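Local coordinates for protein glycerol-3-phosphate dehydrogenase [NAD(+)] (PDB 6IUY) that probably interconverts sn-glycerol 3-phosphate and dihydroxyacetone phosphate with NAD(+), and couples this dehydrogenase to a haloacid dehalogenase-like phosphatase domain that allows direct glycerol production, at residues 371-376 / 400-405; 382-387 / 568-573; 389-394 / 457-462; 423-428 / 513-518; 453-458 / 503-508. All blocks are in the same frame, centred on the assembly; numbering follows the deposited sequence.

Interaction 1 of 5, residues 371-376 / 400-405; sequences RGVKAI and LGIDCS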
# COMPACT_ATOMS: atom_id res chain seq x y z
N ARG A 371 7.74 36.07 -0.09
CA ARG A 371 6.98 35.11 -0.89
C ARG A 371 7.86 34.09 -1.61
O ARG A 371 7.35 33.14 -2.21
CB ARG A 371 6.09 35.84 -1.90
CG ARG A 371 4.92 36.57 -1.25
CD ARG A 371 3.85 36.92 -2.27
NE ARG A 371 2.88 37.87 -1.74
CZ ARG A 371 1.71 37.52 -1.19
NH1 ARG A 371 1.37 36.24 -1.09
NH2 ARG A 371 0.89 38.47 -0.73
N GLY A 372 9.17 34.29 -1.54
CA GLY A 372 10.11 33.32 -2.08
C GLY A 372 10.60 32.30 -1.06
O GLY A 372 11.47 31.49 -1.35
N VAL A 373 10.05 32.33 0.15
CA VAL A 373 10.49 31.41 1.19
C VAL A 373 9.97 30.00 0.92
O VAL A 373 8.83 29.83 0.51
CB VAL A 373 10.02 31.86 2.60
CG1 VAL A 373 8.52 31.98 2.64
CG2 VAL A 373 10.46 30.86 3.64
N LYS A 374 10.81 29.00 1.15
CA LYS A 374 10.38 27.61 1.02
C LYS A 374 9.87 27.14 2.39
O LYS A 374 10.50 27.40 3.41
CB LYS A 374 11.52 26.71 0.52
CG LYS A 374 12.25 27.20 -0.74
CD LYS A 374 11.37 27.12 -1.99
CE LYS A 374 12.07 27.67 -3.23
NZ LYS A 374 13.51 27.24 -3.35
N ALA A 375 8.72 26.47 2.41
CA ALA A 375 8.20 25.92 3.66
C ALA A 375 8.07 24.39 3.58
O ALA A 375 7.84 23.83 2.51
CB ALA A 375 6.86 26.54 4.01
N ILE A 376 8.22 23.72 4.73
CA ILE A 376 7.81 22.32 4.83
C ILE A 376 7.15 22.10 6.18
O ILE A 376 7.52 22.71 7.17
CB ILE A 376 8.98 21.35 4.67
CG1 ILE A 376 8.49 19.90 4.58
CG2 ILE A 376 9.99 21.55 5.79
CD1 ILE A 376 9.55 18.90 4.07
N LEU A 400 0.02 32.32 4.37
CA LEU A 400 1.32 32.92 4.20
C LEU A 400 1.69 33.10 2.73
O LEU A 400 2.69 33.75 2.41
CB LEU A 400 2.39 32.08 4.90
CG LEU A 400 2.23 32.04 6.42
CD1 LEU A 400 3.27 31.12 7.06
CD2 LEU A 400 2.35 33.46 6.96
N GLY A 401 0.90 32.51 1.84
CA GLY A 401 1.10 32.68 0.40
C GLY A 401 2.35 32.04 -0.16
O GLY A 401 2.86 32.47 -1.20
N ILE A 402 2.86 31.03 0.52
CA ILE A 402 4.01 30.30 0.02
C ILE A 402 3.68 28.82 -0.19
O ILE A 402 2.73 28.29 0.40
CB ILE A 402 5.19 30.42 0.97
CG1 ILE A 402 4.78 29.98 2.37
CG2 ILE A 402 5.72 31.86 1.01
CD1 ILE A 402 5.95 29.90 3.33
N ASP A 403 4.48 28.16 -1.01
CA ASP A 403 4.27 26.75 -1.27
C ASP A 403 4.82 25.93 -0.11
O ASP A 403 5.82 26.31 0.49
CB ASP A 403 4.91 26.34 -2.60
CG ASP A 403 4.04 26.70 -3.78
OD1 ASP A 403 3.34 25.80 -4.32
OD2 ASP A 403 4.02 27.89 -4.16
N CYS A 404 4.15 24.83 0.21
CA CYS A 404 4.53 24.07 1.39
C CYS A 404 4.55 22.57 1.12
O CYS A 404 3.53 21.97 0.82
CB CYS A 404 3.58 24.39 2.54
SG CYS A 404 4.07 23.66 4.14
N SER A 405 5.74 21.99 1.23
CA SER A 405 5.92 20.55 1.15
C SER A 405 5.54 19.90 2.49
O SER A 405 5.19 20.61 3.44
CB SER A 405 7.37 20.22 0.81
OG SER A 405 7.77 20.84 -0.40
O HOH W 1 8.45 23.68 -0.39
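Ala-375 with Cys-404 and Ile-376 with Ser-405 are paired as parallel beta bridges. Between the two segments the backbone ladder rests mainly on Ser-405 N donating to Ala-375 O over 3.1 Å, while Ala-375 N reaches Asp-403 O more weakly at 3.5 Å; Ser-405 also bonds the backbone of Ser-377, the next rung. CA-H...O contacts fill in between, from Cys-404 CA to Ala-375 O and from Ile-376 CA to Ser-405 O. A water donates to Ala-375 O at 3.0 Å and also hydrogen-bonds Ser-405 OG, a hydroxyl that has a further partner in the backbone N of Ala-429.

The apolar contacts gather round Ile-402, whose side chain crosses that of Val-373 at a slant. Its CG2 lies 3.2 Å from Val-373 CG1, tighter than ordinary van der Waals contact. Because Ile-402 CG1 is set between the backbone N and the carbonyl carbon (chi1 54°), the chain extends past Val-373 and CD1 comes within 3.5 Å of Ala-375 CB. Cys-404 SG touches the same methyl more loosely, at 4.0 Å. With a glycine at Ile-402, Val-373 CG1 and Ala-375 CB would probably lose their cover, leaving a gap beside Val-396 of helix 392-400.

Before the strands begin, Arg-371 stretches alongside Gly-401, with NH1 3.9 Å from Gly-401 CA. Gly-401 has positive phi, and a side chain there would run into that guanidinium.

Strands 374-377 and 404-408 are neighbours in the parallel part of the dinucleotide-binding sheet, joined by a Rossmann-type beta-alpha-beta crossover into which the hairpin 382-391 is inserted.

Interaction 2 of 5, residues 382-387 / 568-573; sequences MRVRAE and SDEVQE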
# COMPACT_ATOMS: atom_id res chain seq x y z
N MET A 382 -5.42 18.69 11.48
CA MET A 382 -6.05 19.54 10.48
C MET A 382 -6.91 20.60 11.14
O MET A 382 -7.24 20.50 12.33
CB MET A 382 -6.91 18.70 9.53
CG MET A 382 -8.13 18.06 10.18
SD MET A 382 -9.31 17.49 8.93
CE MET A 382 -10.49 16.64 9.95
N ARG A 383 -7.28 21.62 10.37
CA ARG A 383 -8.31 22.54 10.82
C ARG A 383 -9.55 22.30 9.99
O ARG A 383 -9.46 22.05 8.78
CB ARG A 383 -7.85 24.01 10.70
CG ARG A 383 -8.87 24.99 11.33
CD ARG A 383 -8.41 26.45 11.26
NE ARG A 383 -8.68 27.04 9.95
CZ ARG A 383 -9.57 28.00 9.73
NH1 ARG A 383 -9.75 28.47 8.50
NH2 ARG A 383 -10.28 28.51 10.73
N VAL A 384 -10.71 22.37 10.61
CA VAL A 384 -11.94 22.29 9.86
C VAL A 384 -12.33 23.67 9.33
O VAL A 384 -12.50 24.61 10.10
CB VAL A 384 -13.09 21.74 10.69
CG1 VAL A 384 -14.32 21.53 9.82
CG2 VAL A 384 -12.67 20.43 11.34
N ARG A 385 -12.48 23.78 8.02
CA ARG A 385 -12.79 25.05 7.38
C ARG A 385 -13.82 24.83 6.29
O ARG A 385 -13.71 23.87 5.52
CB ARG A 385 -11.53 25.68 6.80
CG ARG A 385 -11.79 26.82 5.85
CD ARG A 385 -10.56 27.10 5.02
NE ARG A 385 -10.92 27.73 3.76
CZ ARG A 385 -10.91 29.05 3.56
NH1 ARG A 385 -10.55 29.86 4.55
NH2 ARG A 385 -11.26 29.54 2.38
N ALA A 386 -14.82 25.70 6.22
CA ALA A 386 -15.88 25.58 5.20
C ALA A 386 -16.38 24.15 5.10
O ALA A 386 -16.43 23.59 4.00
CB ALA A 386 -15.36 26.05 3.85
N GLU A 387 -16.70 23.55 6.24
CA GLU A 387 -17.12 22.15 6.30
C GLU A 387 -16.16 21.18 5.60
O GLU A 387 -16.55 20.10 5.18
CB GLU A 387 -18.52 22.00 5.70
CG GLU A 387 -19.63 22.53 6.60
CD GLU A 387 -21.01 22.47 5.95
OE1 GLU A 387 -21.08 22.35 4.71
OE2 GLU A 387 -22.02 22.55 6.69
N SER A 568 -9.73 13.07 15.57
CA SER A 568 -11.01 12.36 15.52
C SER A 568 -12.17 13.35 15.44
O SER A 568 -13.07 13.19 14.61
CB SER A 568 -11.19 11.45 16.76
OG SER A 568 -12.35 10.66 16.65
N ASP A 569 -12.15 14.36 16.31
CA ASP A 569 -13.21 15.37 16.33
C ASP A 569 -13.21 16.17 15.04
O ASP A 569 -14.27 16.45 14.49
CB ASP A 569 -13.08 16.31 17.54
CG ASP A 569 -13.34 15.61 18.87
OD1 ASP A 569 -13.86 14.47 18.88
OD2 ASP A 569 -13.02 16.21 19.93
N GLU A 570 -12.04 16.55 14.55
CA GLU A 570 -12.01 17.36 13.33
C GLU A 570 -12.69 16.62 12.18
O GLU A 570 -13.56 17.16 11.50
CB GLU A 570 -10.57 17.73 12.96
CG GLU A 570 -9.94 18.71 13.97
CD GLU A 570 -8.44 18.45 14.20
OE1 GLU A 570 -7.80 17.75 13.37
OE2 GLU A 570 -7.91 18.96 15.23
N VAL A 571 -12.31 15.36 11.97
CA VAL A 571 -12.91 14.54 10.93
C VAL A 571 -14.40 14.27 11.18
O VAL A 571 -15.20 14.25 10.23
CB VAL A 571 -12.16 13.19 10.80
CG1 VAL A 571 -12.96 12.19 9.93
CG2 VAL A 571 -10.80 13.43 10.25
N GLN A 572 -14.78 14.07 12.43
CA GLN A 572 -16.19 13.80 12.69
C GLN A 572 -17.05 15.01 12.34
O GLN A 572 -18.16 14.86 11.84
CB GLN A 572 -16.43 13.40 14.15
CG GLN A 572 -17.73 12.61 14.32
CD GLN A 572 -17.72 11.34 13.49
OE1 GLN A 572 -16.66 10.77 13.22
NE2 GLN A 572 -18.90 10.89 13.06
N GLU A 573 -16.53 16.20 12.62
CA GLU A 573 -17.21 17.44 12.23
C GLU A 573 -17.47 17.44 10.73
O GLU A 573 -18.59 17.70 10.27
CB GLU A 573 -16.35 18.64 12.64
CG GLU A 573 -17.08 19.96 12.64
CD GLU A 573 -16.17 21.10 13.08
OE1 GLU A 573 -16.28 22.20 12.50
OE2 GLU A 573 -15.36 20.89 14.01
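Val-384 and Glu-570 mark the nearest backbone approach, their CA atoms 6.0 Å apart, where strand 382-385 runs beside helix 568-573. The two axes pass 8.3 Å from one another and diverge by 25°, so strand and helix point much the same way.

The side chains of Glu-570 and Met-382 lie alongside one another, running opposite ways. The carboxylate bends back to the strand, and Met-382 N donates to Glu-570 OE1 at 3.2 Å, arriving from above the carboxylate plane, 46° out of it. Met-382 O also lies 3.0 Å from OE1, but two acceptors meet there and no bond joins them. The other oxygen, OE2, accepts from His-353 NE2. With a leucine in place of Glu-570, both Met-382 N and His-353 would probably be left without this acceptor. Met-382 is extended beyond CG, which carries its CE over the helix backbone to lie against Val-571 N and CG2, an approach doubtfully short as modelled.

Val-384 spans one helical turn, from Glu-570 to Glu-573. Its CG2 sits 3.4 Å from Glu-570 O, whereas CG1 rests at 3.4 Å on Glu-573 OE1, the two side chains meeting at a slant.

The strand is one arm of the hairpin with 388-391, whose Pro-389 and Leu-391 also touch Met-382. The far side of the helix segment faces helix 585-594, and Val-571 packs on Leu-463 and Ile-466 of helix 454-477.

Interaction 3 of 5, residues 389-394 / 457-462; sequences PQLISQ and AEMCGT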
# COMPACT_ATOMS: atom_id res chain seq x y z
N PRO A 389 -11.73 19.68 5.22
CA PRO A 389 -10.40 19.56 5.84
C PRO A 389 -9.40 20.59 5.33
O PRO A 389 -9.24 20.72 4.11
CB PRO A 389 -9.96 18.16 5.44
CG PRO A 389 -10.63 17.93 4.14
CD PRO A 389 -11.99 18.59 4.25
N GLN A 390 -8.72 21.28 6.23
CA GLN A 390 -7.56 22.08 5.84
C GLN A 390 -6.34 21.50 6.54
O GLN A 390 -6.23 21.60 7.76
CB GLN A 390 -7.76 23.56 6.21
CG GLN A 390 -6.53 24.42 6.04
CD GLN A 390 -6.75 25.89 6.42
OE1 GLN A 390 -6.97 26.22 7.59
NE2 GLN A 390 -6.70 26.77 5.44
N LEU A 391 -5.44 20.88 5.79
CA LEU A 391 -4.24 20.30 6.40
C LEU A 391 -3.21 21.41 6.60
O LEU A 391 -3.35 22.51 6.06
CB LEU A 391 -3.66 19.17 5.54
CG LEU A 391 -4.69 18.09 5.23
CD1 LEU A 391 -4.11 16.96 4.39
CD2 LEU A 391 -5.29 17.58 6.52
N ILE A 392 -2.16 21.14 7.37
CA ILE A 392 -1.25 22.22 7.69
C ILE A 392 -0.63 22.83 6.43
O ILE A 392 -0.49 24.06 6.35
CB ILE A 392 -0.14 21.76 8.62
CG1 ILE A 392 -0.75 21.08 9.84
CG2 ILE A 392 0.72 22.98 9.05
CD1 ILE A 392 -1.98 21.82 10.37
N SER A 393 -0.30 22.01 5.45
CA SER A 393 0.35 22.54 4.26
C SER A 393 -0.60 23.45 3.48
O SER A 393 -0.17 24.43 2.87
CB SER A 393 0.88 21.42 3.37
OG SER A 393 -0.11 21.01 2.44
N GLN A 394 -1.90 23.16 3.52
CA GLN A 394 -2.85 24.03 2.85
C GLN A 394 -3.03 25.30 3.65
O GLN A 394 -3.33 26.35 3.10
CB GLN A 394 -4.21 23.34 2.65
CG GLN A 394 -4.15 21.95 2.00
CD GLN A 394 -5.51 21.27 1.99
OE1 GLN A 394 -6.10 21.01 3.04
NE2 GLN A 394 -6.02 21.00 0.80
N ALA A 457 0.21 11.91 1.13
CA ALA A 457 1.14 11.80 2.25
C ALA A 457 0.58 12.50 3.48
O ALA A 457 0.59 11.96 4.60
CB ALA A 457 2.51 12.39 1.89
N GLU A 458 0.10 13.72 3.26
CA GLU A 458 -0.26 14.57 4.37
C GLU A 458 -1.52 14.07 5.03
O GLU A 458 -1.60 14.05 6.25
CB GLU A 458 -0.43 16.03 3.92
CG GLU A 458 -0.48 16.98 5.10
CD GLU A 458 -0.46 18.44 4.70
OE1 GLU A 458 -0.87 18.74 3.56
OE2 GLU A 458 -0.05 19.28 5.53
N MET A 459 -2.50 13.65 4.25
CA MET A 459 -3.75 13.15 4.82
C MET A 459 -3.54 11.79 5.53
O MET A 459 -4.17 11.51 6.55
CB MET A 459 -4.83 13.02 3.73
CG MET A 459 -6.18 12.63 4.27
SD MET A 459 -7.02 13.91 5.23
CE MET A 459 -7.67 14.90 3.89
N CYS A 460 -2.62 10.98 5.02
CA CYS A 460 -2.24 9.75 5.72
C CYS A 460 -1.60 10.03 7.06
O CYS A 460 -1.96 9.44 8.06
CB CYS A 460 -1.27 8.89 4.89
SG CYS A 460 -2.07 7.99 3.56
N GLY A 461 -0.61 10.92 7.07
CA GLY A 461 0.00 11.32 8.32
C GLY A 461 -1.01 11.78 9.37
O GLY A 461 -0.88 11.44 10.53
N THR A 462 -2.01 12.55 8.95
CA THR A 462 -3.02 13.08 9.86
C THR A 462 -4.08 12.06 10.30
O THR A 462 -4.37 11.97 11.47
CB THR A 462 -3.75 14.29 9.23
OG1 THR A 462 -2.87 15.43 9.23
CG2 THR A 462 -4.99 14.65 10.00
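Glu-458 reaches from helix 454-477 to the start of helix 392-400 and grips Ser-393 with both carboxylate oxygens. Glu-458 OE2 accepts the backbone N-H of Ser-393 at 2.7 Å through its syn lone pair. OE1 receives the proton of Ser-393 OG at 2.6 Å, also on the syn side and 20° out of the carboxylate plane. Two donors of one residue thus hold the buried carboxylate and fix its rotation. Its chain is extended, with CG anti to the backbone N (chi1 -167°), which gives it the length to reach Ser-393. Ile-392 N lies 3.4 Å from OE2 at too poor an angle to bond.

In effect an acidic side chain from another helix accepts a first-turn amide of helix 392-400, where amides lack acceptors within the helix; the helix end would probably stabilise the negative charge. At the N-cap, Gln-394 OE1 takes the proton of Leu-391 N at 2.8 Å, in the carbonyl plane and on a lone pair, the one half of a capping box that a leucine N-cap allows. The contact joins the end of the hairpin 382-391 and the start of helix 392-400, in the NAD-binding part, to the long helix that opens the helical C-terminal part.

Leu-391 lies against the glutamate, its CB 3.4 Å from Glu-458 CD, and Met-459 and Pro-389 continue the apolar side. Leu-391 CD1 reaches Met-459 CB at 4.1 Å. Met-459 CE also touches Pro-389 CG, at 4.2 Å. On the next turn Thr-462 OG1 is 4.2 Å from Leu-391 CD2 and hydrogen-bonds Gly-381 N, beside the substrate-binding Lys-380.

Interaction 4 of 5, residues 423-428 / 513-518; sequences EAVIAY and ESCGVA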
# COMPACT_ATOMS: atom_id res chain seq x y z
N GLU A 423 12.91 5.98 8.20
CA GLU A 423 12.70 6.50 6.85
C GLU A 423 11.49 7.40 6.84
O GLU A 423 10.65 7.37 7.74
CB GLU A 423 12.57 5.36 5.82
CG GLU A 423 11.57 4.27 6.16
CD GLU A 423 11.54 3.09 5.16
OE1 GLU A 423 12.61 2.51 4.83
OE2 GLU A 423 10.43 2.71 4.72
N ALA A 424 11.40 8.25 5.82
CA ALA A 424 10.24 9.10 5.67
C ALA A 424 10.04 9.47 4.22
O ALA A 424 10.96 9.41 3.42
CB ALA A 424 10.38 10.38 6.51
N VAL A 425 8.82 9.87 3.90
CA VAL A 425 8.50 10.45 2.60
C VAL A 425 8.59 11.97 2.70
O VAL A 425 8.11 12.55 3.67
CB VAL A 425 7.07 10.09 2.17
CG1 VAL A 425 6.54 11.13 1.19
CG2 VAL A 425 6.98 8.66 1.61
N ILE A 426 9.19 12.63 1.71
CA ILE A 426 9.00 14.06 1.56
C ILE A 426 8.18 14.31 0.31
O ILE A 426 8.63 14.00 -0.78
CB ILE A 426 10.33 14.84 1.50
CG1 ILE A 426 10.86 15.05 2.93
CG2 ILE A 426 10.12 16.19 0.82
CD1 ILE A 426 12.16 15.87 3.03
N ALA A 427 6.99 14.85 0.48
CA ALA A 427 6.13 15.15 -0.65
C ALA A 427 6.30 16.62 -1.01
O ALA A 427 5.90 17.49 -0.24
CB ALA A 427 4.70 14.83 -0.33
N TYR A 428 6.88 16.88 -2.18
CA TYR A 428 7.30 18.24 -2.55
C TYR A 428 6.21 19.02 -3.26
O TYR A 428 5.39 18.46 -4.00
CB TYR A 428 8.57 18.19 -3.42
CG TYR A 428 8.50 17.29 -4.64
CD1 TYR A 428 7.71 17.62 -5.74
CD2 TYR A 428 9.24 16.11 -4.70
CE1 TYR A 428 7.65 16.80 -6.85
CE2 TYR A 428 9.20 15.29 -5.82
CZ TYR A 428 8.40 15.64 -6.88
OH TYR A 428 8.35 14.82 -7.98
N GLU A 513 3.75 3.64 0.74
CA GLU A 513 4.99 4.29 1.13
C GLU A 513 5.03 4.52 2.64
O GLU A 513 4.06 4.28 3.35
CB GLU A 513 5.17 5.63 0.41
CG GLU A 513 5.05 5.57 -1.11
CD GLU A 513 6.33 5.09 -1.81
OE1 GLU A 513 6.35 5.08 -3.06
OE2 GLU A 513 7.31 4.72 -1.12
N SER A 514 6.16 5.02 3.12
CA SER A 514 6.36 5.18 4.55
C SER A 514 5.28 6.03 5.22
O SER A 514 4.94 5.79 6.37
CB SER A 514 7.74 5.80 4.81
OG SER A 514 7.94 5.92 6.21
N CYS A 515 4.73 7.01 4.51
CA CYS A 515 3.71 7.89 5.08
C CYS A 515 2.37 7.19 5.30
O CYS A 515 1.53 7.69 6.05
CB CYS A 515 3.48 9.10 4.17
SG CYS A 515 3.13 8.63 2.43
N GLY A 516 2.17 6.05 4.65
CA GLY A 516 0.90 5.34 4.71
C GLY A 516 0.90 4.18 5.69
O GLY A 516 0.74 4.38 6.89
N VAL A 517 1.09 2.96 5.18
CA VAL A 517 1.03 1.79 6.04
C VAL A 517 2.13 1.78 7.10
O VAL A 517 1.90 1.36 8.22
CB VAL A 517 1.10 0.47 5.23
CG1 VAL A 517 0.93 -0.70 6.16
CG2 VAL A 517 0.01 0.43 4.21
N ALA A 518 3.33 2.23 6.76
CA ALA A 518 4.40 2.22 7.75
C ALA A 518 4.03 3.06 8.99
O ALA A 518 4.09 2.59 10.12
CB ALA A 518 5.71 2.71 7.13
O HOH W 2 8.80 2.98 7.08
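Glu-423 and Val-425 meet the first turn of helix 514-526 at the point where strand 422-427, an antiparallel member of the mixed sheet of the NAD-binding domain, is covered by the helical C-terminal region. The strand axis and the short helix segment run 133° apart and come within 7.9 Å; the turn at 514-518 is a wider, pi-type one.

Glu-423 comes first. Its backbone O is approached by Ser-514 OG at 3.4 Å, a weak bond whose proton has another acceptor within reach. The hydroxyl has a firmer partner in Ala-410 N. The carboxylate swings the same way, with CG set between the backbone N and the carbonyl carbon (chi1 51°), and a water donates to Glu-423 OE2 at 2.9 Å while also bonding Ser-514 OG at 3.2 Å. OE2 also makes a long, weak ion pair with Arg-489 of the second subunit. That arginine of the second subunit packs on Glu-513 as well, so the contact borders the dimer interface.

Ala-424 turns its methyl away and offers its CA, 4.0 Å from Ser-514 OG. Val-425 then points toward the helix. Its CG2 touches two side chains, lying 3.7 Å from CB of Glu-513, a side chain roughly perpendicular to the valine, and 3.9 Å from Cys-515 SG.

Interaction 5 of 5, residues 453-458 / 503-508; sequences DVPGAE and SPSVRD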
# COMPACT_ATOMS: atom_id res chain seq x y z
N ASP A 453 3.02 13.36 -4.41
CA ASP A 453 1.65 13.34 -3.86
C ASP A 453 1.51 13.99 -2.47
O ASP A 453 1.38 13.29 -1.46
CB ASP A 453 1.12 11.89 -3.77
CG ASP A 453 -0.36 11.82 -3.39
OD1 ASP A 453 -0.98 12.88 -3.12
OD2 ASP A 453 -0.93 10.71 -3.35
N VAL A 454 1.51 15.33 -2.42
CA VAL A 454 1.43 16.02 -1.13
C VAL A 454 0.08 15.78 -0.43
O VAL A 454 0.03 15.57 0.78
CB VAL A 454 1.67 17.55 -1.27
CG1 VAL A 454 1.27 18.27 0.02
CG2 VAL A 454 3.13 17.86 -1.60
N PRO A 455 -1.02 15.83 -1.19
CA PRO A 455 -2.30 15.59 -0.50
C PRO A 455 -2.43 14.17 0.08
O PRO A 455 -3.11 14.00 1.09
CB PRO A 455 -3.35 15.84 -1.60
CG PRO A 455 -2.62 15.99 -2.88
CD PRO A 455 -1.19 16.31 -2.57
N GLY A 456 -1.79 13.17 -0.52
CA GLY A 456 -1.92 11.80 -0.02
C GLY A 456 -1.06 11.51 1.20
O GLY A 456 -1.54 10.92 2.18
N ALA A 457 0.21 11.91 1.13
CA ALA A 457 1.14 11.80 2.25
C ALA A 457 0.58 12.50 3.48
O ALA A 457 0.59 11.96 4.60
CB ALA A 457 2.51 12.39 1.89
N GLU A 458 0.10 13.72 3.26
CA GLU A 458 -0.26 14.57 4.37
C GLU A 458 -1.52 14.07 5.03
O GLU A 458 -1.60 14.05 6.25
CB GLU A 458 -0.43 16.03 3.92
CG GLU A 458 -0.48 16.98 5.10
CD GLU A 458 -0.46 18.44 4.70
OE1 GLU A 458 -0.87 18.74 3.56
OE2 GLU A 458 -0.05 19.28 5.53
N SER A 503 -9.64 14.36 -1.99
CA SER A 503 -8.68 14.67 -3.05
C SER A 503 -8.45 13.44 -3.94
O SER A 503 -7.57 12.63 -3.66
CB SER A 503 -7.36 15.17 -2.46
OG SER A 503 -6.95 14.37 -1.36
N PRO A 504 -9.26 13.31 -5.00
CA PRO A 504 -9.25 12.10 -5.84
C PRO A 504 -7.95 11.92 -6.62
O PRO A 504 -7.69 10.82 -7.11
CB PRO A 504 -10.44 12.31 -6.78
CG PRO A 504 -11.32 13.32 -6.09
CD PRO A 504 -10.34 14.24 -5.39
N SER A 505 -7.17 13.00 -6.72
CA SER A 505 -5.82 12.93 -7.30
C SER A 505 -4.94 11.86 -6.64
O SER A 505 -4.03 11.33 -7.27
CB SER A 505 -5.12 14.28 -7.17
OG SER A 505 -4.62 14.48 -5.85
N VAL A 506 -5.21 11.58 -5.36
CA VAL A 506 -4.33 10.73 -4.58
C VAL A 506 -4.17 9.34 -5.19
O VAL A 506 -5.14 8.71 -5.62
CB VAL A 506 -4.83 10.58 -3.14
CG1 VAL A 506 -3.97 9.60 -2.38
CG2 VAL A 506 -4.83 11.93 -2.45
N ARG A 507 -2.92 8.89 -5.23
CA ARG A 507 -2.57 7.62 -5.85
C ARG A 507 -2.47 6.48 -4.84
O ARG A 507 -1.92 6.65 -3.75
CB ARG A 507 -1.24 7.75 -6.59
CG ARG A 507 -1.27 8.77 -7.72
CD ARG A 507 0.09 8.91 -8.36
NE ARG A 507 0.03 9.62 -9.64
CZ ARG A 507 1.09 10.00 -10.34
NH1 ARG A 507 2.32 9.74 -9.89
NH2 ARG A 507 0.94 10.65 -11.49
N ASP A 508 -3.00 5.32 -5.21
CA ASP A 508 -2.91 4.12 -4.39
C ASP A 508 -1.49 3.84 -3.94
O ASP A 508 -1.27 3.41 -2.80
CB ASP A 508 -3.46 2.91 -5.13
CG ASP A 508 -4.94 2.66 -4.85
OD1 ASP A 508 -5.52 3.41 -4.03
OD2 ASP A 508 -5.51 1.72 -5.43
O HOH W 3 -5.65 15.62 1.21
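Asp-453 and Val-506 are set nearly square to each other, the carboxylate lying across the valine with Asp-453 OD2 3.4 Å from Val-506 CG1. The same oxygen accepts the backbone N-H of Arg-507 at 3.3 Å, nearly straight at 163° but arriving from above the carboxylate plane. Thr-510 OG1 is a further partner of OD2. The other oxygen serves the helix: Asp-453 OD1 takes the proton of Gly-456 N at 2.7 Å, again from above the plane.

Asp-453 is therefore the N-cap of helix 454-477, a familiar place for aspartate, and one carboxylate both closes the helix start and holds the loop that follows helix 481-502. CG anti to the backbone N (chi1 -172°) puts the carboxylate between the helix start and the loop. The positive end of the helix would probably stabilise its charge. On the loop side, residues 503-506 form a type I beta turn that presents Val-506 to the helix.

Val-506 spreads its two methyls over Gly-456, with CG2 3.8 Å from Gly-456 CA. A CB at this glycine would collide with Val-506 CG1 and with Asp-453 OD2, so the close fit depends on the missing side chain.

Pro-455 sits alongside the turn, its ring carbons against two serines: CB is 3.9 Å from Ser-503 OG and CG is 3.9 Å from Ser-505 OG. A water links Pro-455 O and Ser-503 OG, donating to the carbonyl at 3.0 Å and hydrogen-bonding the hydroxyl, which also bonds weakly to Cys-499 O.

Interactions 3 and 5 share Ala-457 and Glu-458 of helix 454-477, their centres 10 Å apart. The same helix touches interaction 4, where Ala-457 CA lies 3.8 Å from Cys-515 SG. Interaction 1 joins interaction 3 through Ser-393 against Cys-404, and interaction 4 through the neighbouring strands 404-408 and 422-427. Interaction 2 is tied to interaction 3 by the hairpin 382-391, with Arg-383 O probably bonded to Gln-390 N. Interactions 2, 3 and 4 lie near the ligands: the side chains of Thr-462 and Cys-515 are about 8 and 10 Å from bound dihydroxyacetone phosphate, and those of Ile-392, Ala-424 and Glu-570 about 7, 9 and 10 Å from NAD.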